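PDB 6RJ1: Mgp-operon protein 3 from Mycoplasma pneumoniae, which is an extracellular adhesin component, also known as P40/P90, that probably works together with adhesin P1 in attaching the bacterium to host cells. Local coordinates for residues L61-F66 / A442-I447; K506-N511 / P687-Q692; V953-N958 / E971-R976. All blocks are in the same frame, centred on the assembly; numbering follows the deposited sequence.

Overall arrangement
From the N terminus, the three contacts follow one another in series, none nested within or crossing another. Contact 1 closes by far the longest loop: 375 residues separate 61-66 from 442-447, and its closure brings the start of helix 446-454 beside the short strand 64-66. Contact 2 opens on helix 503-511 and closes at the loop leading into strand 693-699, tying that helix to the entrance of a strand in a large mixed sheet. Contact 3 is local, with 12 residues between its segments, and folds the C-terminal helix 967-974 against strand 952-959. The centres of contacts 2 and 3 lie about 52 Å apart, on opposite sides of the chain's centre.

Contact 1: residues L61-F66 / A442-I447; sequences LVRVKF and ALPNVI
V64 and I447 form the apolar part of this contact. Their side chains cross at about a right angle, with V64 CG1 lying 3.7 Å from I447 CG1. The second branch of I447 packs on the strand backbone, where its CG2 is 3.5 Å from V64 O. Isoleucine suits this place because, branched at CB, it can set CG1 against the V64 methyl and CG2 against the V64 carbonyl at once; V64 gives CG1 to the pair.

The second kind of contact is a proline set against a guanidinium. P444 CG sits over the centre of one face of the R63 guanidinium, 3.6 Å from R63 CZ; the compact, apolar ring can approach this flat face, so that NH1 can still bond V62 O in the guanidinium plane. R63 is bent at chi2 (-59°), which turns its end back along its own segment, and NH1 donates to V62 O at 2.8 Å, approaching from above the carbonyl plane. NH1 also bonds A60 O.

Strand 64-66 pairs antiparallel with strand 82-84, whose L82 also touches I447. R63 leans on helix 86-93, while T448 of helix 446-454 bonds V64 N through its hydroxyl, and the backbones of V446 and I447 bond E234 and L232.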
loop_
_atom_site.group_PDB
_atom_site.type_symbol
_atom_site.label_atom_id
_atom_site.label_comp_id
_atom_site.label_asym_id
_atom_site.label_seq_id
_atom_site.Cartn_x
_atom_site.Cartn_y
_atom_site.Cartn_z
ATOM N N LEU A 61 -19.441 -12.817 -3.235
ATOM C CA LEU A 61 -20.595 -12.637 -4.097
ATOM C C LEU A 61 -20.944 -11.171 -4.290
ATOM O O LEU A 61 -21.886 -10.875 -5.025
ATOM C CB LEU A 61 -21.808 -13.429 -3.582
ATOM C CG LEU A 61 -21.760 -14.943 -3.767
ATOM C CD1 LEU A 61 -22.846 -15.604 -2.962
ATOM C CD2 LEU A 61 -21.876 -15.341 -5.228
ATOM N N VAL A 62 -20.192 -10.249 -3.649
ATOM C CA VAL A 62 -20.419 -8.810 -3.781
ATOM C C VAL A 62 -20.128 -8.372 -5.230
ATOM O O VAL A 62 -19.136 -8.810 -5.808
ATOM C CB VAL A 62 -19.656 -7.975 -2.708
ATOM C CG1 VAL A 62 -18.149 -7.916 -2.968
ATOM C CG2 VAL A 62 -20.243 -6.575 -2.577
ATOM N N ARG A 63 -21.031 -7.581 -5.833
ATOM C CA ARG A 63 -20.859 -7.077 -7.193
ATOM C C ARG A 63 -21.104 -5.574 -7.233
ATOM O O ARG A 63 -22.117 -5.105 -6.720
ATOM C CB ARG A 63 -21.731 -7.845 -8.212
ATOM C CG ARG A 63 -21.268 -9.286 -8.481
ATOM C CD ARG A 63 -19.844 -9.388 -9.021
ATOM N NE ARG A 63 -19.450 -10.770 -9.301
ATOM C CZ ARG A 63 -18.990 -11.631 -8.392
ATOM N NH1 ARG A 63 -18.868 -11.264 -7.122
ATOM N NH2 ARG A 63 -18.654 -12.865 -8.748
ATOM N N VAL A 64 -20.139 -4.815 -7.785
ATOM C CA VAL A 64 -20.241 -3.355 -7.853
ATOM C C VAL A 64 -20.281 -2.878 -9.310
ATOM O O VAL A 64 -19.607 -3.449 -10.168
ATOM C CB VAL A 64 -19.151 -2.634 -6.997
ATOM C CG1 VAL A 64 -19.315 -1.119 -7.023
ATOM C CG2 VAL A 64 -19.161 -3.129 -5.551
ATOM N N LYS A 65 -21.116 -1.856 -9.586
ATOM C CA LYS A 65 -21.213 -1.236 -10.901
ATOM C C LYS A 65 -20.981 0.277 -10.815
ATOM O O LYS A 65 -21.335 0.918 -9.821
ATOM C CB LYS A 65 -22.524 -1.597 -11.638
ATOM C CG LYS A 65 -23.806 -0.936 -11.122
ATOM C CD LYS A 65 -25.003 -1.168 -12.037
ATOM C CE LYS A 65 -26.307 -0.590 -11.509
ATOM N NZ LYS A 65 -26.772 -1.258 -10.255
ATOM N N PHE A 66 -20.355 0.825 -11.851
ATOM C CA PHE A 66 -20.118 2.254 -11.998
ATOM C C PHE A 66 -20.887 2.719 -13.237
ATOM O O PHE A 66 -20.721 2.154 -14.321
ATOM C CB PHE A 66 -18.610 2.570 -12.094
ATOM C CG PHE A 66 -18.264 3.992 -12.476
ATOM C CD1 PHE A 66 -18.532 5.047 -11.614
ATOM C CD2 PHE A 66 -17.642 4.271 -13.686
ATOM C CE1 PHE A 66 -18.200 6.359 -11.963
ATOM C CE2 PHE A 66 -17.310 5.586 -14.034
ATOM C CZ PHE A 66 -17.593 6.620 -13.171
ATOM N N ALA A 442 -14.332 -14.640 -16.801
ATOM C CA ALA A 442 -13.568 -13.426 -16.515
ATOM C C ALA A 442 -13.827 -13.026 -15.058
ATOM O O ALA A 442 -14.894 -13.333 -14.513
ATOM C CB ALA A 442 -14.000 -12.304 -17.443
ATOM N N LEU A 443 -12.853 -12.352 -14.426
ATOM C CA LEU A 443 -12.968 -11.891 -13.037
ATOM C C LEU A 443 -13.990 -10.756 -12.956
ATOM O O LEU A 443 -14.156 -10.052 -13.947
ATOM C CB LEU A 443 -11.616 -11.331 -12.538
ATOM C CG LEU A 443 -10.375 -12.221 -12.524
ATOM C CD1 LEU A 443 -9.164 -11.419 -12.119
ATOM C CD2 LEU A 443 -10.531 -13.384 -11.571
ATOM N N PRO A 444 -14.624 -10.486 -11.792
ATOM C CA PRO A 444 -15.506 -9.307 -11.698
ATOM C C PRO A 444 -14.745 -7.976 -11.878
ATOM O O PRO A 444 -13.517 -7.949 -11.775
ATOM C CB PRO A 444 -16.088 -9.417 -10.280
ATOM C CG PRO A 444 -15.837 -10.823 -9.858
ATOM C CD PRO A 444 -14.562 -11.199 -10.502
ATOM N N ASN A 445 -15.488 -6.877 -12.147
ATOM C CA ASN A 445 -15.029 -5.485 -12.366
ATOM C C ASN A 445 -13.879 -5.054 -11.436
ATOM O O ASN A 445 -13.775 -5.550 -10.312
ATOM C CB ASN A 445 -16.192 -4.486 -12.133
ATOM C CG ASN A 445 -17.469 -4.781 -12.851
ATOM O OD1 ASN A 445 -17.771 -4.192 -13.894
ATOM N ND2 ASN A 445 -18.264 -5.690 -12.297
ATOM N N VAL A 446 -13.083 -4.057 -11.882
ATOM C CA VAL A 446 -12.024 -3.443 -11.083
ATOM C C VAL A 446 -12.682 -2.804 -9.839
ATOM O O VAL A 446 -12.180 -2.971 -8.723
ATOM C CB VAL A 446 -11.211 -2.415 -11.919
ATOM C CG1 VAL A 446 -10.307 -1.546 -11.041
ATOM C CG2 VAL A 446 -10.399 -3.111 -13.007
ATOM N N ILE A 447 -13.845 -2.136 -10.041
ATOM C CA ILE A 447 -14.604 -1.465 -8.980
ATOM C C ILE A 447 -15.101 -2.459 -7.905
ATOM O O ILE A 447 -15.086 -2.120 -6.716
ATOM C CB ILE A 447 -15.729 -0.548 -9.552
ATOM C CG1 ILE A 447 -16.254 0.439 -8.485
ATOM C CG2 ILE A 447 -16.865 -1.321 -10.232
ATOM C CD1 ILE A 447 -15.260 1.493 -8.015
#

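Contact 2: residues K506-N511 / P687-Q692; sequences KQFVEN and PSRTDQ
One face of the F508 ring is covered by R689, whose side chain lies over it in two places. Near the root of the ring, R689 CB stands 3.5 Å from F508 CG, a CH-pi contact with the CB 26° off the ring normal. Near the far end, the guanidinium makes an off-centre cation-pi contact, its CZ 4.0 Å from the ring centroid, and F508 CZ in turn lies over one face of the guanidinium, toward its rim. The two planes are inclined by 37°, so they are not stacked flat.

The loop that presents R689 is an ST turn, extended to an ST motif: S688 OG accepts the backbone N-H of T690, and D691 N donates to S688 OG at 2.8 Å. A small hydroxyl residue fits here because its short side chain puts the oxygen within reach of the two amides that follow, as the chain turns round it. The turn lies in the MgpC adhesin region and leads into strand 693-699.

R689 doubles back over the ring because its chain bends at chi2 and again at chi3. An arginine can do this and still use its polar end: NE donates to T581 O and NH2 to N597 O, bonds that hold the guanidinium in place beside a buried ring.

The next residue of the helix, V509, touches R689 O with CG2. T690 divides its two branches: OG1 is hydrogen-bonded to T581 OG1, while CG2, turned anti to its own carbonyl carbon, rests 3.5 Å from F508 O.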
loop_
_atom_site.group_PDB
_atom_site.type_symbol
_atom_site.label_atom_id
_atom_site.label_comp_id
_atom_site.label_asym_id
_atom_site.label_seq_id
_atom_site.Cartn_x
_atom_site.Cartn_y
_atom_site.Cartn_z
ATOM N N LYS A 506 4.230 17.655 -0.627
ATOM C CA LYS A 506 2.857 17.482 -1.115
ATOM C C LYS A 506 2.848 17.803 -2.615
ATOM O O LYS A 506 2.342 17.004 -3.411
ATOM C CB LYS A 506 1.887 18.412 -0.364
ATOM C CG LYS A 506 0.408 18.142 -0.666
ATOM C CD LYS A 506 -0.548 18.944 0.231
ATOM C CE LYS A 506 -0.867 20.318 -0.301
ATOM N NZ LYS A 506 -1.775 21.055 0.618
ATOM N N GLN A 507 3.453 18.967 -2.982
ATOM C CA GLN A 507 3.588 19.489 -4.345
ATOM C C GLN A 507 4.178 18.432 -5.275
ATOM O O GLN A 507 3.646 18.232 -6.360
ATOM C CB GLN A 507 4.456 20.755 -4.367
ATOM C CG GLN A 507 3.769 22.007 -3.836
ATOM C CD GLN A 507 4.729 23.172 -3.708
ATOM O OE1 GLN A 507 5.554 23.445 -4.583
ATOM N NE2 GLN A 507 4.638 23.899 -2.613
ATOM N N PHE A 508 5.229 17.713 -4.820
ATOM C CA PHE A 508 5.864 16.640 -5.583
ATOM C C PHE A 508 4.873 15.550 -5.987
ATOM O O PHE A 508 4.835 15.176 -7.155
ATOM C CB PHE A 508 7.031 16.023 -4.793
ATOM C CG PHE A 508 8.365 16.651 -5.104
ATOM C CD1 PHE A 508 9.060 16.312 -6.258
ATOM C CD2 PHE A 508 8.928 17.589 -4.244
ATOM C CE1 PHE A 508 10.293 16.892 -6.544
ATOM C CE2 PHE A 508 10.155 18.189 -4.546
ATOM C CZ PHE A 508 10.816 17.853 -5.704
ATOM N N VAL A 509 4.060 15.071 -5.034
ATOM C CA VAL A 509 3.072 14.012 -5.251
ATOM C C VAL A 509 1.957 14.518 -6.159
ATOM O O VAL A 509 1.669 13.888 -7.180
ATOM C CB VAL A 509 2.532 13.429 -3.912
ATOM C CG1 VAL A 509 1.457 12.367 -4.145
ATOM C CG2 VAL A 509 3.668 12.867 -3.056
ATOM N N GLU A 510 1.362 15.677 -5.798
ATOM C CA GLU A 510 0.245 16.314 -6.497
ATOM C C GLU A 510 0.566 16.773 -7.909
ATOM O O GLU A 510 -0.318 16.716 -8.763
ATOM C CB GLU A 510 -0.336 17.467 -5.674
ATOM C CG GLU A 510 -1.157 17.008 -4.474
ATOM C CD GLU A 510 -1.834 18.103 -3.667
ATOM O OE1 GLU A 510 -1.456 19.290 -3.813
ATOM O OE2 GLU A 510 -2.748 17.768 -2.880
ATOM N N ASN A 511 1.799 17.234 -8.165
ATOM C CA ASN A 511 2.178 17.699 -9.500
ATOM C C ASN A 511 2.263 16.558 -10.496
ATOM O O ASN A 511 1.973 16.746 -11.674
ATOM C CB ASN A 511 3.464 18.534 -9.478
ATOM C CG ASN A 511 3.303 19.872 -8.812
ATOM O OD1 ASN A 511 2.193 20.291 -8.444
ATOM N ND2 ASN A 511 4.415 20.569 -8.620
ATOM N N PRO A 687 16.899 11.431 -1.514
ATOM C CA PRO A 687 15.559 10.841 -1.479
ATOM C C PRO A 687 14.685 11.137 -2.686
ATOM O O PRO A 687 14.790 12.201 -3.305
ATOM C CB PRO A 687 14.960 11.431 -0.204
ATOM C CG PRO A 687 15.621 12.785 -0.071
ATOM C CD PRO A 687 16.954 12.710 -0.769
ATOM N N SER A 688 13.797 10.188 -2.994
ATOM C CA SER A 688 12.773 10.328 -4.008
ATOM C C SER A 688 11.590 10.960 -3.260
ATOM O O SER A 688 11.436 10.759 -2.046
ATOM C CB SER A 688 12.377 8.968 -4.577
ATOM O OG SER A 688 11.132 9.011 -5.257
ATOM N N ARG A 689 10.785 11.746 -3.962
ATOM C CA ARG A 689 9.646 12.378 -3.333
ATOM C C ARG A 689 8.329 11.823 -3.895
ATOM O O ARG A 689 7.263 12.345 -3.574
ATOM C CB ARG A 689 9.752 13.903 -3.484
ATOM C CG ARG A 689 10.528 14.629 -2.379
ATOM C CD ARG A 689 12.038 14.411 -2.394
ATOM N NE ARG A 689 12.646 14.791 -3.671
ATOM C CZ ARG A 689 13.130 15.998 -3.944
ATOM N NH1 ARG A 689 13.658 16.254 -5.133
ATOM N NH2 ARG A 689 13.089 16.959 -3.030
ATOM N N THR A 690 8.404 10.743 -4.719
ATOM C CA THR A 690 7.238 10.104 -5.350
ATOM C C THR A 690 7.289 8.574 -5.353
ATOM O O THR A 690 6.248 7.932 -5.489
ATOM C CB THR A 690 7.005 10.628 -6.789
ATOM O OG1 THR A 690 8.203 10.524 -7.568
ATOM C CG2 THR A 690 6.426 12.037 -6.830
ATOM N N ASP A 691 8.485 7.989 -5.238
ATOM C CA ASP A 691 8.645 6.537 -5.278
ATOM C C ASP A 691 9.026 5.939 -3.933
ATOM O O ASP A 691 9.842 6.518 -3.216
ATOM C CB ASP A 691 9.639 6.132 -6.379
ATOM C CG ASP A 691 9.158 6.507 -7.776
ATOM O OD1 ASP A 691 8.389 5.722 -8.370
ATOM O OD2 ASP A 691 9.542 7.591 -8.270
ATOM N N GLN A 692 8.416 4.774 -3.591
ATOM C CA GLN A 692 8.629 3.994 -2.358
ATOM C C GLN A 692 8.373 4.862 -1.119
ATOM O O GLN A 692 9.156 4.857 -0.162
ATOM C CB GLN A 692 10.030 3.338 -2.328
ATOM C CG GLN A 692 10.443 2.620 -3.603
ATOM C CD GLN A 692 10.070 1.165 -3.654
ATOM O OE1 GLN A 692 8.951 0.762 -3.359
ATOM N NE2 GLN A 692 11.011 0.335 -4.063
#

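Contact 3: residues V953-N958 / E971-R976; sequences VDIYKN and ENVKRR
A salt bridge joins D954 to K974, with K974 NZ donating to D954 OD1 at 2.9 Å and meeting this oxygen nearly along its C-O axis. The same OD1 makes a salt bridge with K965 on the adjoining strand, so two lysines share one carboxylate oxygen; their combined charge would be expected to favour the ionised form of this buried aspartate. D954 leaves its backbone pointing away from the helix, yet its carboxylate swings back to within reach. Lysine suits the other end because its long chain can span the gap: it runs extended through chi2 and then bends at chi3 (-105°), bringing K974 CE to 3.3 Å from V953 O on the way to the carboxylate.

The strand belongs to a four-stranded antiparallel sheet in simple meander order, 928-933, 939-945, 952-959, 962-965, consistent with a beta-propeller blade, and helix 967-974 follows straight after one of its two edge strands, 962-965. S970 OG on this helix is hydrogen-bonded to I955 N.

V973 supplies the apolar side. Its CG1, between the backbone N and the carbonyl carbon (chi1 79°), lies 4.0 Å from V953 CB and 4.1 Å from I955 CG1. Alternation along the strand gives V953 and I955 to one face, where branched apolar residues can receive a single helix methyl between them. Beyond these, T21 of the N-terminal region touches both V953 and V973.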
loop_
_atom_site.group_PDB
_atom_site.type_symbol
_atom_site.label_atom_id
_atom_site.label_comp_id
_atom_site.label_asym_id
_atom_site.label_seq_id
_atom_site.Cartn_x
_atom_site.Cartn_y
_atom_site.Cartn_z
ATOM N N VAL A 953 0.348 -29.414 21.526
ATOM C CA VAL A 953 0.774 -28.233 22.282
ATOM C C VAL A 953 2.260 -28.287 22.641
ATOM O O VAL A 953 2.714 -29.240 23.268
ATOM C CB VAL A 953 -0.120 -27.956 23.523
ATOM C CG1 VAL A 953 0.323 -26.694 24.254
ATOM C CG2 VAL A 953 -1.591 -27.849 23.134
ATOM N N ASP A 954 3.002 -27.238 22.252
ATOM C CA ASP A 954 4.427 -27.062 22.525
ATOM C C ASP A 954 4.607 -25.906 23.517
ATOM O O ASP A 954 3.999 -24.850 23.342
ATOM C CB ASP A 954 5.194 -26.752 21.218
ATOM C CG ASP A 954 5.760 -27.935 20.442
ATOM O OD1 ASP A 954 5.560 -29.096 20.880
ATOM O OD2 ASP A 954 6.416 -27.701 19.402
ATOM N N ILE A 955 5.429 -26.113 24.558
ATOM C CA ILE A 955 5.723 -25.087 25.563
ATOM C C ILE A 955 7.109 -24.500 25.291
ATOM O O ILE A 955 8.075 -25.242 25.103
ATOM C CB ILE A 955 5.586 -25.621 27.025
ATOM C CG1 ILE A 955 4.233 -26.368 27.271
ATOM C CG2 ILE A 955 5.830 -24.516 28.070
ATOM C CD1 ILE A 955 2.871 -25.544 27.126
ATOM N N TYR A 956 7.195 -23.165 25.294
ATOM C CA TYR A 956 8.431 -22.421 25.081
ATOM C C TYR A 956 8.710 -21.479 26.259
ATOM O O TYR A 956 7.777 -20.903 26.820
ATOM C CB TYR A 956 8.343 -21.626 23.771
ATOM C CG TYR A 956 8.417 -22.470 22.513
ATOM C CD1 TYR A 956 7.299 -23.150 22.039
ATOM C CD2 TYR A 956 9.585 -22.530 21.757
ATOM C CE1 TYR A 956 7.351 -23.900 20.862
ATOM C CE2 TYR A 956 9.651 -23.279 20.581
ATOM C CZ TYR A 956 8.527 -23.957 20.131
ATOM O OH TYR A 956 8.566 -24.685 18.961
ATOM N N LYS A 957 9.992 -21.333 26.636
ATOM C CA LYS A 957 10.401 -20.435 27.712
ATOM C C LYS A 957 10.815 -19.089 27.120
ATOM O O LYS A 957 11.721 -19.028 26.290
ATOM C CB LYS A 957 11.523 -21.049 28.548
ATOM C CG LYS A 957 11.579 -20.501 29.968
ATOM C CD LYS A 957 12.863 -19.722 30.227
ATOM C CE LYS A 957 13.028 -19.347 31.681
ATOM N NZ LYS A 957 12.137 -18.225 32.080
ATOM N N ASN A 958 10.108 -18.024 27.534
ATOM C CA ASN A 958 10.262 -16.623 27.132
ATOM C C ASN A 958 11.355 -15.927 27.946
ATOM O O ASN A 958 11.192 -15.679 29.144
ATOM C CB ASN A 958 8.919 -15.878 27.285
ATOM C CG ASN A 958 8.831 -14.511 26.631
ATOM O OD1 ASN A 958 9.817 -13.772 26.482
ATOM N ND2 ASN A 958 7.622 -14.135 26.240
ATOM N N GLU A 971 6.222 -32.443 26.330
ATOM C CA GLU A 971 5.863 -33.859 26.315
ATOM C C GLU A 971 4.753 -34.105 27.342
ATOM O O GLU A 971 3.775 -34.775 27.016
ATOM C CB GLU A 971 7.082 -34.758 26.598
ATOM C CG GLU A 971 6.798 -36.242 26.408
ATOM C CD GLU A 971 7.702 -37.186 27.179
ATOM O OE1 GLU A 971 7.267 -37.701 28.236
ATOM O OE2 GLU A 971 8.843 -37.416 26.719
ATOM N N ASN A 972 4.899 -33.528 28.560
ATOM C CA ASN A 972 3.966 -33.623 29.692
ATOM C C ASN A 972 2.542 -33.194 29.322
ATOM O O ASN A 972 1.584 -33.892 29.661
ATOM C CB ASN A 972 4.486 -32.790 30.869
ATOM C CG ASN A 972 3.656 -32.885 32.117
ATOM O OD1 ASN A 972 3.775 -33.836 32.895
ATOM N ND2 ASN A 972 2.805 -31.890 32.335
ATOM N N VAL A 973 2.412 -32.050 28.631
ATOM C CA VAL A 973 1.129 -31.500 28.187
ATOM C C VAL A 973 0.555 -32.321 26.997
ATOM O O VAL A 973 -0.664 -32.354 26.816
ATOM C CB VAL A 973 1.228 -29.970 27.919
ATOM C CG1 VAL A 973 1.874 -29.653 26.572
ATOM C CG2 VAL A 973 -0.125 -29.286 28.064
ATOM N N LYS A 974 1.436 -33.019 26.233
ATOM C CA LYS A 974 1.070 -33.853 25.084
ATOM C C LYS A 974 0.561 -35.237 25.494
ATOM O O LYS A 974 -0.592 -35.563 25.195
ATOM C CB LYS A 974 2.241 -33.982 24.092
ATOM C CG LYS A 974 2.076 -33.139 22.834
ATOM C CD LYS A 974 3.320 -33.201 21.956
ATOM C CE LYS A 974 4.129 -31.929 22.031
ATOM N NZ LYS A 974 5.304 -31.951 21.125
ATOM N N ARG A 975 1.414 -36.042 26.176
ATOM C CA ARG A 975 1.113 -37.412 26.598
ATOM C C ARG A 975 -0.258 -37.536 27.304
ATOM O O ARG A 975 -0.412 -37.219 28.487
ATOM C CB ARG A 975 2.265 -38.054 27.416
ATOM C CG ARG A 975 2.728 -37.299 28.664
ATOM C CD ARG A 975 3.780 -38.065 29.449
ATOM N NE ARG A 975 3.195 -39.106 30.298
ATOM C CZ ARG A 975 3.208 -40.407 30.017
ATOM N NH1 ARG A 975 2.652 -41.278 30.851
ATOM N NH2 ARG A 975 3.782 -40.848 28.904
ATOM N N ARG A 976 -1.258 -37.945 26.496
ATOM C CA ARG A 976 -2.672 -38.218 26.794
ATOM C C ARG A 976 -3.219 -37.520 28.048
ATOM O O ARG A 976 -3.411 -36.305 28.047
ATOM C CB ARG A 976 -2.934 -39.742 26.867
ATOM C CG ARG A 976 -2.110 -40.618 25.892
ATOM C CD ARG A 976 -2.434 -40.411 24.414
ATOM N NE ARG A 976 -1.270 -39.948 23.651
ATOM C CZ ARG A 976 -0.639 -40.665 22.724
ATOM N NH1 ARG A 976 -1.055 -41.888 22.422
ATOM N NH2 ARG A 976 0.407 -40.159 22.085
#